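Local structure of hypothetical protein TM1380 (Thermotoga maritima, 1Z85) at residues 118-123 / 194-199; 162-167 / 198-203; 171-176 / 224-229. The protein probably methylates N3 of a uridine in 16S ribosomal RNA, taking the methyl group from S-adenosyl-L-methionine and acting on the assembled small ribosomal subunit. One frame throughout, in Å; residues are numbered along the deposited sequence.

Contact 1. Residues 118-123 / 194-199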
ATOM      1  N   LYS B 118     -20.084   9.536   7.835  1.00 40.98           N
ATOM      2  CA  LYS B 118     -20.943   8.845   6.913  1.00 43.66           C
ATOM      3  C   LYS B 118     -21.338   9.823   5.768  1.00 39.82           C
ATOM      4  O   LYS B 118     -22.184  10.737   5.920  1.00 37.70           O
ATOM      5  CB  LYS B 118     -22.163   8.333   7.683  1.00 46.59           C
ATOM      6  CG  LYS B 118     -23.092   7.299   6.977  1.00 53.01           C
ATOM      7  CD  LYS B 118     -24.528   7.484   7.614  1.00 49.00           C
ATOM      8  CE  LYS B 118     -25.531   6.354   7.336  1.00 62.25           C
ATOM      9  NZ  LYS B 118     -26.512   6.118   8.491  1.00 61.38           N
ATOM     10  N   PHE B 119     -20.727   9.620   4.606  1.00 38.72           N
ATOM     11  CA  PHE B 119     -21.000  10.489   3.439  1.00 39.05           C
ATOM     12  C   PHE B 119     -22.381  10.165   2.930  1.00 40.56           C
ATOM     13  O   PHE B 119     -22.938   9.110   3.286  1.00 38.35           O
ATOM     14  CB  PHE B 119     -19.927  10.314   2.368  1.00 40.59           C
ATOM     15  CG  PHE B 119     -18.576  10.882   2.773  1.00 42.22           C
ATOM     16  CD1 PHE B 119     -17.700  10.151   3.586  1.00 39.12           C
ATOM     17  CD2 PHE B 119     -18.188  12.135   2.364  1.00 44.30           C
ATOM     18  CE1 PHE B 119     -16.485  10.661   3.981  1.00 37.69           C
ATOM     19  CE2 PHE B 119     -16.957  12.649   2.748  1.00 39.97           C
ATOM     20  CZ  PHE B 119     -16.102  11.908   3.559  1.00 42.61           C
ATOM     21  N   GLU B 120     -22.943  11.055   2.103  1.00 43.07           N
ATOM     22  CA  GLU B 120     -24.352  10.948   1.709  1.00 44.28           C
ATOM     23  C   GLU B 120     -24.658   9.645   0.964  1.00 42.36           C
ATOM     24  O   GLU B 120     -25.730   9.070   1.121  1.00 42.74           O
ATOM     25  CB  GLU B 120     -24.815  12.189   0.900  1.00 45.27           C
ATOM     26  CG  GLU B 120     -25.084  13.428   1.790  1.00 50.55           C
ATOM     27  CD  GLU B 120     -25.309  14.784   1.049  1.00 53.30           C
ATOM     28  OE1 GLU B 120     -25.306  14.872  -0.216  1.00 55.43           O
ATOM     29  OE2 GLU B 120     -25.482  15.793   1.784  1.00 64.10           O
ATOM     30  N   ARG B 121     -23.711   9.156   0.174  1.00 41.53           N
ATOM     31  CA  ARG B 121     -23.936   7.916  -0.571  1.00 42.32           C
ATOM     32  C   ARG B 121     -23.724   6.595   0.176  1.00 41.35           C
ATOM     33  O   ARG B 121     -23.920   5.541  -0.433  1.00 43.16           O
ATOM     34  CB  ARG B 121     -23.105   7.938  -1.846  1.00 40.23           C
ATOM     35  CG  ARG B 121     -23.687   8.933  -2.840  1.00 41.23           C
ATOM     36  CD  ARG B 121     -22.881   8.995  -4.067  1.00 41.57           C
ATOM     37  NE  ARG B 121     -23.324  10.068  -4.954  1.00 40.93           N
ATOM     38  CZ  ARG B 121     -22.711  10.360  -6.093  1.00 39.50           C
ATOM     39  NH1 ARG B 121     -21.645   9.672  -6.463  1.00 43.38           N
ATOM     40  NH2 ARG B 121     -23.146  11.342  -6.859  1.00 39.93           N
ATOM     41  N   SER B 122     -23.354   6.643   1.458  1.00 38.94           N
ATOM     42  CA  SER B 122     -23.142   5.423   2.270  1.00 40.87           C
ATOM     43  C   SER B 122     -24.308   5.213   3.200  1.00 41.85           C
ATOM     44  O   SER B 122     -24.809   6.169   3.741  1.00 37.40           O
ATOM     45  CB  SER B 122     -21.920   5.545   3.139  1.00 39.94           C
ATOM     46  OG  SER B 122     -21.738   4.420   3.985  1.00 42.89           O
ATOM     47  N   GLN B 123     -24.720   3.958   3.390  1.00 40.73           N
ATOM     48  CA  GLN B 123     -25.686   3.641   4.436  1.00 39.19           C
ATOM     49  C   GLN B 123     -25.082   2.834   5.546  1.00 37.54           C
ATOM     50  O   GLN B 123     -25.785   2.234   6.290  1.00 34.43           O
ATOM     51  CB  GLN B 123     -26.879   2.874   3.868  1.00 41.77           C
ATOM     52  CG  GLN B 123     -27.465   3.448   2.624  1.00 37.21           C
ATOM     53  CD  GLN B 123     -28.655   2.635   2.159  1.00 50.62           C
ATOM     54  OE1 GLN B 123     -28.950   2.567   0.972  1.00 60.91           O
ATOM     55  NE2 GLN B 123     -29.305   1.971   3.086  1.00 54.74           N
ATOM     56  N   GLU B 194     -22.980  15.928  -5.070  1.00 39.97           N
ATOM     57  CA  GLU B 194     -22.688  17.253  -5.588  1.00 41.84           C
ATOM     58  C   GLU B 194     -22.684  18.309  -4.478  1.00 41.34           C
ATOM     59  O   GLU B 194     -21.952  19.293  -4.552  1.00 41.89           O
ATOM     60  CB  GLU B 194     -23.696  17.641  -6.686  1.00 43.91           C
ATOM     61  CG  GLU B 194     -23.434  16.981  -8.051  1.00 48.62           C
ATOM     62  N   LYS B 195     -23.525  18.120  -3.477  1.00 42.17           N
ATOM     63  CA  LYS B 195     -23.518  18.965  -2.302  1.00 43.51           C
ATOM     64  C   LYS B 195     -22.174  18.844  -1.590  1.00 43.38           C
ATOM     65  O   LYS B 195     -21.568  19.847  -1.255  1.00 43.25           O
ATOM     66  CB  LYS B 195     -24.625  18.535  -1.356  1.00 43.63           C
ATOM     67  CG  LYS B 195     -25.508  19.662  -0.860  1.00 48.94           C
ATOM     68  CD  LYS B 195     -26.697  19.112  -0.040  1.00 47.98           C
ATOM     69  CE  LYS B 195     -28.053  19.239  -0.763  1.00 58.82           C
ATOM     70  NZ  LYS B 195     -29.175  19.310   0.239  1.00 58.34           N
ATOM     71  N   GLU B 196     -21.715  17.610  -1.357  1.00 43.17           N
ATOM     72  CA  GLU B 196     -20.431  17.385  -0.689  1.00 41.84           C
ATOM     73  C   GLU B 196     -19.289  18.017  -1.481  1.00 42.55           C
ATOM     74  O   GLU B 196     -18.368  18.602  -0.922  1.00 43.49           O
ATOM     75  CB  GLU B 196     -20.175  15.875  -0.479  1.00 39.37           C
ATOM     76  CG  GLU B 196     -21.157  15.216   0.524  1.00 38.70           C
ATOM     77  CD  GLU B 196     -21.107  13.709   0.578  1.00 43.38           C
ATOM     78  OE1 GLU B 196     -20.846  13.082  -0.469  1.00 40.79           O
ATOM     79  OE2 GLU B 196     -21.366  13.162   1.688  1.00 38.10           O
ATOM     80  N   ARG B 197     -19.342  17.879  -2.792  1.00 43.97           N
ATOM     81  CA  ARG B 197     -18.263  18.347  -3.643  1.00 44.93           C
ATOM     82  C   ARG B 197     -18.191  19.863  -3.614  1.00 44.32           C
ATOM     83  O   ARG B 197     -17.120  20.419  -3.503  1.00 48.16           O
ATOM     84  CB  ARG B 197     -18.487  17.857  -5.054  1.00 43.83           C
ATOM     85  CG  ARG B 197     -17.231  17.800  -5.878  1.00 53.62           C
ATOM     86  CD  ARG B 197     -17.512  17.168  -7.267  1.00 52.16           C
ATOM     87  NE  ARG B 197     -17.399  15.717  -7.196  1.00 49.13           N
ATOM     88  CZ  ARG B 197     -16.242  15.087  -7.085  1.00 55.97           C
ATOM     89  NH1 ARG B 197     -15.109  15.783  -7.023  1.00 63.72           N
ATOM     90  NH2 ARG B 197     -16.210  13.761  -7.006  1.00 62.11           N
ATOM     91  N   GLU B 198     -19.329  20.535  -3.695  1.00 45.19           N
ATOM     92  CA  GLU B 198     -19.355  21.991  -3.595  1.00 45.30           C
ATOM     93  C   GLU B 198     -18.785  22.430  -2.271  1.00 44.98           C
ATOM     94  O   GLU B 198     -17.981  23.332  -2.224  1.00 48.26           O
ATOM     95  CB  GLU B 198     -20.780  22.564  -3.760  1.00 48.38           C
ATOM     96  N   LEU B 199     -19.192  21.773  -1.204  1.00 44.17           N
ATOM     97  CA  LEU B 199     -18.716  22.073   0.129  1.00 46.33           C
ATOM     98  C   LEU B 199     -17.209  21.922   0.273  1.00 47.33           C
ATOM     99  O   LEU B 199     -16.564  22.714   0.961  1.00 49.47           O
ATOM    100  CB  LEU B 199     -19.373  21.124   1.129  1.00 48.18           C
ATOM    101  CG  LEU B 199     -19.840  21.707   2.457  1.00 55.70           C
ATOM    102  CD1 LEU B 199     -20.408  20.580   3.372  1.00 44.49           C
ATOM    103  CD2 LEU B 199     -18.699  22.475   3.133  1.00 60.28           C
TER
HETATM  104  O   HOH W   1     -21.194  10.640  -0.948  1.00 34.31           O
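Glu-196 reaches out from the first turn of helix 194-201 and puts its carboxylate against the type I turn from Phe-119 to Ser-122. Its chain, extended beyond CG (chi2 170°), carries the acid group to the backbone of the turn. The direct polar link is one hydrogen bond: Glu-120 N donates to Glu-196 OE2 over 2.7 Å at an N-H...O angle of 161°, meeting the oxygen on its syn side but 33° out of the carboxylate plane. The other oxygen works through water 1, which donates to Glu-196 OE1 at 2.5 Å and accepts from Arg-121 N at 3.1 Å. Ser-193 N also donates to Glu-196 OE1, so the carboxylate ties its own helix start to two successive turn amides, Glu-120 N directly and Arg-121 N through the water. Shortened to an alanine here, the side chain would probably leave the amides of Glu-120 and Ser-193 without this acceptor and the bridging water without its helix-side mate.

The other contacts between the segments are van der Waals in kind. Glu-196 OE2 lies at the edge of the Phe-119 ring, 3.4 Å from Phe-119 CD2, with ring and carboxylate planes steeply inclined. Glu-120 crosses Lys-195 at about a right angle, its OE1 3.9 Å from Lys-195 CB; that carboxylate's stronger partner lies outside them, in the hydroxyl of Ser-193.

The Glu-120 and Glu-196 carboxylates stack nearly parallel, with Glu-120 OE1 4.7 Å from Glu-196 OE2. The N-H donors round Glu-196 probably offset this like-charge proximity and keep the buried acid ionised.

Contact 2. Residues 162-167 / 198-203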
ATOM      1  N   VAL B 162      -7.044  21.951   4.776  1.00 38.17           N
ATOM      2  CA  VAL B 162      -7.664  20.671   4.464  1.00 38.17           C
ATOM      3  C   VAL B 162      -7.331  20.236   3.038  1.00 37.71           C
ATOM      4  O   VAL B 162      -7.327  21.037   2.105  1.00 34.47           O
ATOM      5  CB  VAL B 162      -9.188  20.720   4.632  1.00 39.66           C
ATOM      6  CG1 VAL B 162      -9.794  19.314   4.613  1.00 40.18           C
ATOM      7  CG2 VAL B 162      -9.597  21.479   5.945  1.00 34.88           C
ATOM      8  N   ILE B 163      -7.011  18.952   2.906  1.00 40.44           N
ATOM      9  CA  ILE B 163      -6.708  18.308   1.636  1.00 41.03           C
ATOM     10  C   ILE B 163      -7.744  17.197   1.424  1.00 40.69           C
ATOM     11  O   ILE B 163      -7.921  16.349   2.307  1.00 41.04           O
ATOM     12  CB  ILE B 163      -5.328  17.603   1.674  1.00 42.28           C
ATOM     13  CG1 ILE B 163      -4.232  18.518   2.188  1.00 46.96           C
ATOM     14  CG2 ILE B 163      -4.939  17.066   0.271  1.00 48.24           C
ATOM     15  CD1 ILE B 163      -3.832  19.527   1.218  1.00 46.80           C
ATOM     16  N   THR B 164      -8.397  17.179   0.268  1.00 40.03           N
ATOM     17  CA  THR B 164      -9.396  16.145  -0.030  1.00 42.63           C
ATOM     18  C   THR B 164      -8.841  15.163  -1.062  1.00 42.43           C
ATOM     19  O   THR B 164      -8.426  15.566  -2.135  1.00 39.21           O
ATOM     20  CB  THR B 164     -10.700  16.769  -0.541  1.00 43.32           C
ATOM     21  OG1 THR B 164     -11.233  17.622   0.464  1.00 41.53           O
ATOM     22  CG2 THR B 164     -11.745  15.691  -0.863  1.00 49.22           C
ATOM     23  N   LEU B 165      -8.801  13.889  -0.689  1.00 44.40           N
ATOM     24  CA  LEU B 165      -8.549  12.797  -1.612  1.00 48.53           C
ATOM     25  C   LEU B 165      -9.856  12.312  -2.301  1.00 49.39           C
ATOM     26  O   LEU B 165     -10.611  11.499  -1.747  1.00 47.37           O
ATOM     27  CB  LEU B 165      -7.896  11.614  -0.875  1.00 49.47           C
ATOM     28  CG  LEU B 165      -7.723  10.295  -1.659  1.00 51.26           C
ATOM     29  CD1 LEU B 165      -7.036  10.517  -3.035  1.00 56.77           C
ATOM     30  CD2 LEU B 165      -6.953   9.291  -0.782  1.00 52.83           C
ATOM     31  N   ASP B 166     -10.082  12.807  -3.505  1.00 52.27           N
ATOM     32  CA  ASP B 166     -11.145  12.348  -4.385  1.00 57.19           C
ATOM     33  C   ASP B 166     -10.638  11.077  -5.075  1.00 61.70           C
ATOM     34  O   ASP B 166      -9.683  11.106  -5.868  1.00 60.30           O
ATOM     35  CB  ASP B 166     -11.451  13.437  -5.433  1.00 57.21           C
ATOM     36  CG  ASP B 166     -12.640  13.094  -6.332  1.00 59.65           C
ATOM     37  OD1 ASP B 166     -13.349  12.093  -6.081  1.00 57.62           O
ATOM     38  OD2 ASP B 166     -12.865  13.830  -7.310  1.00 58.74           O
ATOM     39  N   LEU B 167     -11.259   9.955  -4.755  1.00 65.44           N
ATOM     40  CA  LEU B 167     -10.766   8.668  -5.232  1.00 67.96           C
ATOM     41  C   LEU B 167     -11.047   8.468  -6.714  1.00 68.41           C
ATOM     42  O   LEU B 167     -10.327   7.729  -7.370  1.00 67.79           O
ATOM     43  CB  LEU B 167     -11.381   7.527  -4.411  1.00 69.45           C
ATOM     44  CG  LEU B 167     -10.993   7.483  -2.920  1.00 67.85           C
ATOM     45  CD1 LEU B 167     -11.926   6.554  -2.172  1.00 60.74           C
ATOM     46  CD2 LEU B 167      -9.519   7.071  -2.743  1.00 66.93           C
ATOM     47  N   GLU B 198     -19.329  20.535  -3.695  1.00 45.19           N
ATOM     48  CA  GLU B 198     -19.355  21.991  -3.595  1.00 45.30           C
ATOM     49  C   GLU B 198     -18.785  22.430  -2.271  1.00 44.98           C
ATOM     50  O   GLU B 198     -17.981  23.332  -2.224  1.00 48.26           O
ATOM     51  CB  GLU B 198     -20.780  22.564  -3.760  1.00 48.38           C
ATOM     52  N   LEU B 199     -19.192  21.773  -1.204  1.00 44.17           N
ATOM     53  CA  LEU B 199     -18.716  22.073   0.129  1.00 46.33           C
ATOM     54  C   LEU B 199     -17.209  21.922   0.273  1.00 47.33           C
ATOM     55  O   LEU B 199     -16.564  22.714   0.961  1.00 49.47           O
ATOM     56  CB  LEU B 199     -19.373  21.124   1.129  1.00 48.18           C
ATOM     57  CG  LEU B 199     -19.840  21.707   2.457  1.00 55.70           C
ATOM     58  CD1 LEU B 199     -20.408  20.580   3.372  1.00 44.49           C
ATOM     59  CD2 LEU B 199     -18.699  22.475   3.133  1.00 60.28           C
ATOM     60  N   LEU B 200     -16.654  20.886  -0.352  1.00 47.79           N
ATOM     61  CA  LEU B 200     -15.221  20.572  -0.262  1.00 45.61           C
ATOM     62  C   LEU B 200     -14.327  21.299  -1.260  1.00 46.83           C
ATOM     63  O   LEU B 200     -13.133  21.472  -0.997  1.00 42.15           O
ATOM     64  CB  LEU B 200     -15.005  19.083  -0.445  1.00 45.13           C
ATOM     65  CG  LEU B 200     -15.529  18.236   0.704  1.00 43.99           C
ATOM     66  CD1 LEU B 200     -15.574  16.820   0.232  1.00 40.66           C
ATOM     67  CD2 LEU B 200     -14.667  18.411   1.968  1.00 36.74           C
ATOM     68  N   ARG B 201     -14.877  21.700  -2.410  1.00 48.30           N
ATOM     69  CA  ARG B 201     -14.112  22.496  -3.385  1.00 49.16           C
ATOM     70  C   ARG B 201     -13.858  23.873  -2.781  1.00 50.17           C
ATOM     71  O   ARG B 201     -12.723  24.379  -2.768  1.00 50.57           O
ATOM     72  CB  ARG B 201     -14.883  22.659  -4.704  1.00 51.09           C
ATOM     73  CG  ARG B 201     -15.023  21.369  -5.526  1.00 54.19           C
ATOM     74  N   SER B 202     -14.939  24.448  -2.268  1.00 48.61           N
ATOM     75  CA  SER B 202     -14.930  25.737  -1.631  1.00 50.68           C
ATOM     76  C   SER B 202     -14.130  25.847  -0.340  1.00 50.47           C
ATOM     77  O   SER B 202     -13.834  26.951   0.086  1.00 51.95           O
ATOM     78  CB  SER B 202     -16.383  26.166  -1.330  1.00 51.82           C
ATOM     79  OG  SER B 202     -16.806  25.640  -0.083  1.00 54.02           O
ATOM     80  N   SER B 203     -13.821  24.743   0.321  1.00 52.40           N
ATOM     81  CA  SER B 203     -13.185  24.819   1.647  1.00 54.03           C
ATOM     82  C   SER B 203     -11.836  24.091   1.767  1.00 55.12           C
ATOM     83  O   SER B 203     -11.105  24.276   2.758  1.00 54.40           O
ATOM     84  CB  SER B 203     -14.144  24.250   2.698  1.00 55.15           C
ATOM     85  OG  SER B 203     -14.202  22.828   2.617  1.00 55.41           O
TER
HETATM   86  O   HOH W   2      -8.255  24.493   3.482  1.00 49.37           O
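Val-162 and Ser-203 meet through water more than through direct touch. Val-162 CB stands 4.5 Å from Ser-203 O, a loose approach, while water 2 closes the gap, accepting from Val-162 N at 3.1 Å and donating to Ser-203 O at 2.9 Å. The valine also packs on Thr-183 and Val-185 of strand 182-186.

Two residues on, Thr-164 points the same way and meets Leu-200 with both branches. Its hydroxyl oxygen OG1 lies 3.8 Å from Leu-200 CD2, and its methyl CG2 is 4.1 Å from Leu-200 CD1, the two side chains crossing at about a right angle. With OG1 beside the backbone N and CG2 anti to it (chi1 -61°), the two branches of the threonine spread across the fork of the leucine. The hydroxyl is hydrogen-bonded to the hydroxyl of Thr-204, which also bonds to Leu-200 O; Phe-192 packs against both Thr-164 and Leu-200.

Within 198-203, Leu-199 O accepts from the hydroxyls of Ser-202 and Ser-203: Ser-203 OG at 2.9 Å, and Ser-202 OG from above the carbonyl plane.

No hydrogen bond passes directly between strand 162-165 and this end of the helix. Apolar contact, one water and the hydroxyl of Thr-204 do the joining, and the buried hydroxyl of Thr-164 is satisfied although it faces a leucine methyl.

Contact 3. Residues 171-176 / 224-229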
ATOM      1  N   GLN B 171      -5.545  14.509  -8.610  1.00 73.24           N
ATOM      2  CA  GLN B 171      -5.206  15.896  -8.912  1.00 70.90           C
ATOM      3  C   GLN B 171      -3.790  15.991  -8.395  1.00 68.12           C
ATOM      4  O   GLN B 171      -3.257  14.990  -7.865  1.00 70.17           O
ATOM      5  N   ASN B 172      -3.171  17.163  -8.505  1.00 63.54           N
ATOM      6  CA  ASN B 172      -1.777  17.236  -8.097  1.00 60.21           C
ATOM      7  C   ASN B 172      -1.502  17.334  -6.592  1.00 55.00           C
ATOM      8  O   ASN B 172      -1.624  18.397  -5.985  1.00 53.52           O
ATOM      9  CB  ASN B 172      -1.009  18.316  -8.819  1.00 62.25           C
ATOM     10  CG  ASN B 172       0.484  18.013  -8.847  1.00 65.40           C
ATOM     11  OD1 ASN B 172       1.300  18.861  -9.216  1.00 78.83           O
ATOM     12  ND2 ASN B 172       0.847  16.783  -8.441  1.00 61.84           N
ATOM     13  N   LEU B 173      -1.084  16.201  -6.034  1.00 49.11           N
ATOM     14  CA  LEU B 173      -0.719  16.085  -4.634  1.00 45.60           C
ATOM     15  C   LEU B 173       0.544  16.843  -4.338  1.00 40.19           C
ATOM     16  O   LEU B 173       0.641  17.513  -3.329  1.00 35.88           O
ATOM     17  CB  LEU B 173      -0.513  14.609  -4.277  1.00 46.91           C
ATOM     18  CG  LEU B 173      -0.146  14.236  -2.833  1.00 47.88           C
ATOM     19  CD1 LEU B 173      -1.259  14.575  -1.854  1.00 49.41           C
ATOM     20  CD2 LEU B 173       0.206  12.764  -2.759  1.00 45.09           C
ATOM     21  N   LEU B 174       1.528  16.706  -5.209  1.00 40.14           N
ATOM     22  CA  LEU B 174       2.834  17.284  -4.969  1.00 40.36           C
ATOM     23  C   LEU B 174       2.868  18.802  -5.103  1.00 43.41           C
ATOM     24  O   LEU B 174       3.858  19.424  -4.708  1.00 43.86           O
ATOM     25  CB  LEU B 174       3.858  16.683  -5.921  1.00 39.80           C
ATOM     26  CG  LEU B 174       4.092  15.179  -5.857  1.00 39.25           C
ATOM     27  CD1 LEU B 174       5.266  14.840  -6.750  1.00 41.96           C
ATOM     28  CD2 LEU B 174       4.335  14.714  -4.462  1.00 44.98           C
ATOM     29  N   ASP B 175       1.835  19.388  -5.705  1.00 46.17           N
ATOM     30  CA  ASP B 175       1.723  20.852  -5.777  1.00 48.60           C
ATOM     31  C   ASP B 175       1.096  21.416  -4.492  1.00 47.48           C
ATOM     32  O   ASP B 175       1.324  22.568  -4.168  1.00 50.47           O
ATOM     33  CB  ASP B 175       0.907  21.297  -7.005  1.00 49.58           C
ATOM     34  N   ALA B 176       0.331  20.603  -3.769  1.00 45.54           N
ATOM     35  CA  ALA B 176      -0.469  21.084  -2.632  1.00 45.36           C
ATOM     36  C   ALA B 176       0.361  21.764  -1.555  1.00 45.08           C
ATOM     37  O   ALA B 176       1.493  21.353  -1.270  1.00 42.43           O
ATOM     38  CB  ALA B 176      -1.248  19.970  -2.030  1.00 47.30           C
ATOM     39  N   VAL B 224      -1.843   9.813   2.076  1.00 41.75           N
ATOM     40  CA  VAL B 224      -1.667  10.083   3.495  1.00 43.10           C
ATOM     41  C   VAL B 224      -0.214   9.906   3.869  1.00 39.81           C
ATOM     42  O   VAL B 224       0.324  10.609   4.713  1.00 41.28           O
ATOM     43  CB  VAL B 224      -2.545   9.119   4.315  1.00 47.86           C
ATOM     44  CG1 VAL B 224      -2.321   9.288   5.834  1.00 54.97           C
ATOM     45  CG2 VAL B 224      -3.984   9.305   3.954  1.00 47.79           C
ATOM     46  N   GLY B 225       0.432   8.943   3.249  1.00 38.57           N
ATOM     47  CA  GLY B 225       1.844   8.667   3.518  1.00 36.95           C
ATOM     48  C   GLY B 225       2.818   9.718   3.059  1.00 37.08           C
ATOM     49  O   GLY B 225       3.799  10.009   3.759  1.00 36.60           O
ATOM     50  N   TYR B 226       2.564  10.306   1.890  1.00 37.22           N
ATOM     51  CA  TYR B 226       3.355  11.439   1.439  1.00 37.57           C
ATOM     52  C   TYR B 226       3.213  12.633   2.383  1.00 39.13           C
ATOM     53  O   TYR B 226       4.187  13.292   2.736  1.00 37.09           O
ATOM     54  CB  TYR B 226       2.918  11.864   0.050  1.00 38.41           C
ATOM     55  CG  TYR B 226       3.502  13.203  -0.386  1.00 45.04           C
ATOM     56  CD1 TYR B 226       4.870  13.346  -0.696  1.00 40.22           C
ATOM     57  CD2 TYR B 226       2.701  14.321  -0.466  1.00 34.45           C
ATOM     58  CE1 TYR B 226       5.398  14.582  -1.089  1.00 45.67           C
ATOM     59  CE2 TYR B 226       3.210  15.543  -0.874  1.00 41.95           C
ATOM     60  CZ  TYR B 226       4.540  15.674  -1.176  1.00 47.11           C
ATOM     61  OH  TYR B 226       4.998  16.920  -1.558  1.00 56.71           O
ATOM     62  N   ILE B 227       1.976  12.944   2.738  1.00 39.27           N
ATOM     63  CA  ILE B 227       1.705  14.014   3.656  1.00 38.99           C
ATOM     64  C   ILE B 227       2.390  13.777   5.025  1.00 40.37           C
ATOM     65  O   ILE B 227       3.023  14.646   5.553  1.00 40.00           O
ATOM     66  CB  ILE B 227       0.162  14.230   3.785  1.00 42.82           C
ATOM     67  CG1 ILE B 227      -0.387  14.870   2.489  1.00 40.93           C
ATOM     68  CG2 ILE B 227      -0.141  15.127   5.003  1.00 39.23           C
ATOM     69  CD1 ILE B 227      -1.873  14.667   2.190  1.00 39.40           C
ATOM     70  N   ALA B 228       2.260  12.591   5.593  1.00 40.51           N
ATOM     71  CA  ALA B 228       2.908  12.249   6.855  1.00 39.18           C
ATOM     72  C   ALA B 228       4.405  12.384   6.791  1.00 40.13           C
ATOM     73  O   ALA B 228       5.047  12.832   7.719  1.00 41.05           O
ATOM     74  CB  ALA B 228       2.539  10.820   7.221  1.00 38.67           C
ATOM     75  N   LEU B 229       4.968  11.947   5.673  1.00 44.75           N
ATOM     76  CA  LEU B 229       6.393  12.107   5.385  1.00 45.65           C
ATOM     77  C   LEU B 229       6.842  13.549   5.419  1.00 44.73           C
ATOM     78  O   LEU B 229       7.811  13.885   6.079  1.00 45.41           O
ATOM     79  CB  LEU B 229       6.686  11.563   4.000  1.00 47.62           C
ATOM     80  CG  LEU B 229       7.449  10.251   3.891  1.00 56.51           C
ATOM     81  CD1 LEU B 229       7.689   9.940   2.385  1.00 60.18           C
ATOM     82  CD2 LEU B 229       8.768  10.310   4.623  1.00 52.51           C
TER
HETATM   83  O   HOH W   3       2.153  18.812  -1.685  1.00 47.98           O
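The Tyr-226 ring carries Leu-174 CD2 over one face: the methyl lies 3.7 Å from the ring centroid, 24° off the normal, a CH-pi contact displaced toward the hydroxyl end, where Leu-174 CD2 comes within 3.4 Å of Tyr-226 CZ. Leu-173 approaches the same ring obliquely, its CG 3.7 Å from Tyr-226 CD2. Water 3 sits at the ring edge, in plane. It donates to Leu-173 O at 2.6 Å and to Ala-176 O at 2.7 Å, and accepts a weak bond from Tyr-226 OH, so the phenol is linked to the backbone of the 173-176 turn.

Tyr-226 CG is anti to the backbone N (chi1 169°), and this swings the ring out from the helix toward both leucines. Leu-173 CD1 also touches Ile-227 CD1 at 4.1 Å, extending the apolar patch toward the sheet.

Ile-227 rests on Ile-182 and Val-184 of strand 182-186, while Leu-173 also touches Val-207. The second subunit adds to the packing: its Leu-229 lies against Leu-173 and Leu-174, and its Tyr-226 against Tyr-226 here. The loop between strands 161-165 and 182-186 is thereby packed against helix 216-230 at the dimer interface.

In the fold
All three contacts belong to the RNA methyltransferase domain of the SPOUT clan, built round a parallel sheet with an alpha/beta knot fold. Contacts 1 and 2 share helix 194-201, with centres 11 Å apart, and are joined by a salt bridge in which Arg-197 NH1 lies 3.0 Å from Asp-166 OD2. Contact 3 is centred 14 Å from contact 2, which it touches through Ile-163 and Ala-176, and 23 Å from contact 1. Along the chain the first segments come in the order 1, 2, 3 and the second ones in the same order, so contact 3 crosses both others. Helix 194-201 is thus tied to a loop and a strand, while helix 216-230 takes part in subunit pairing.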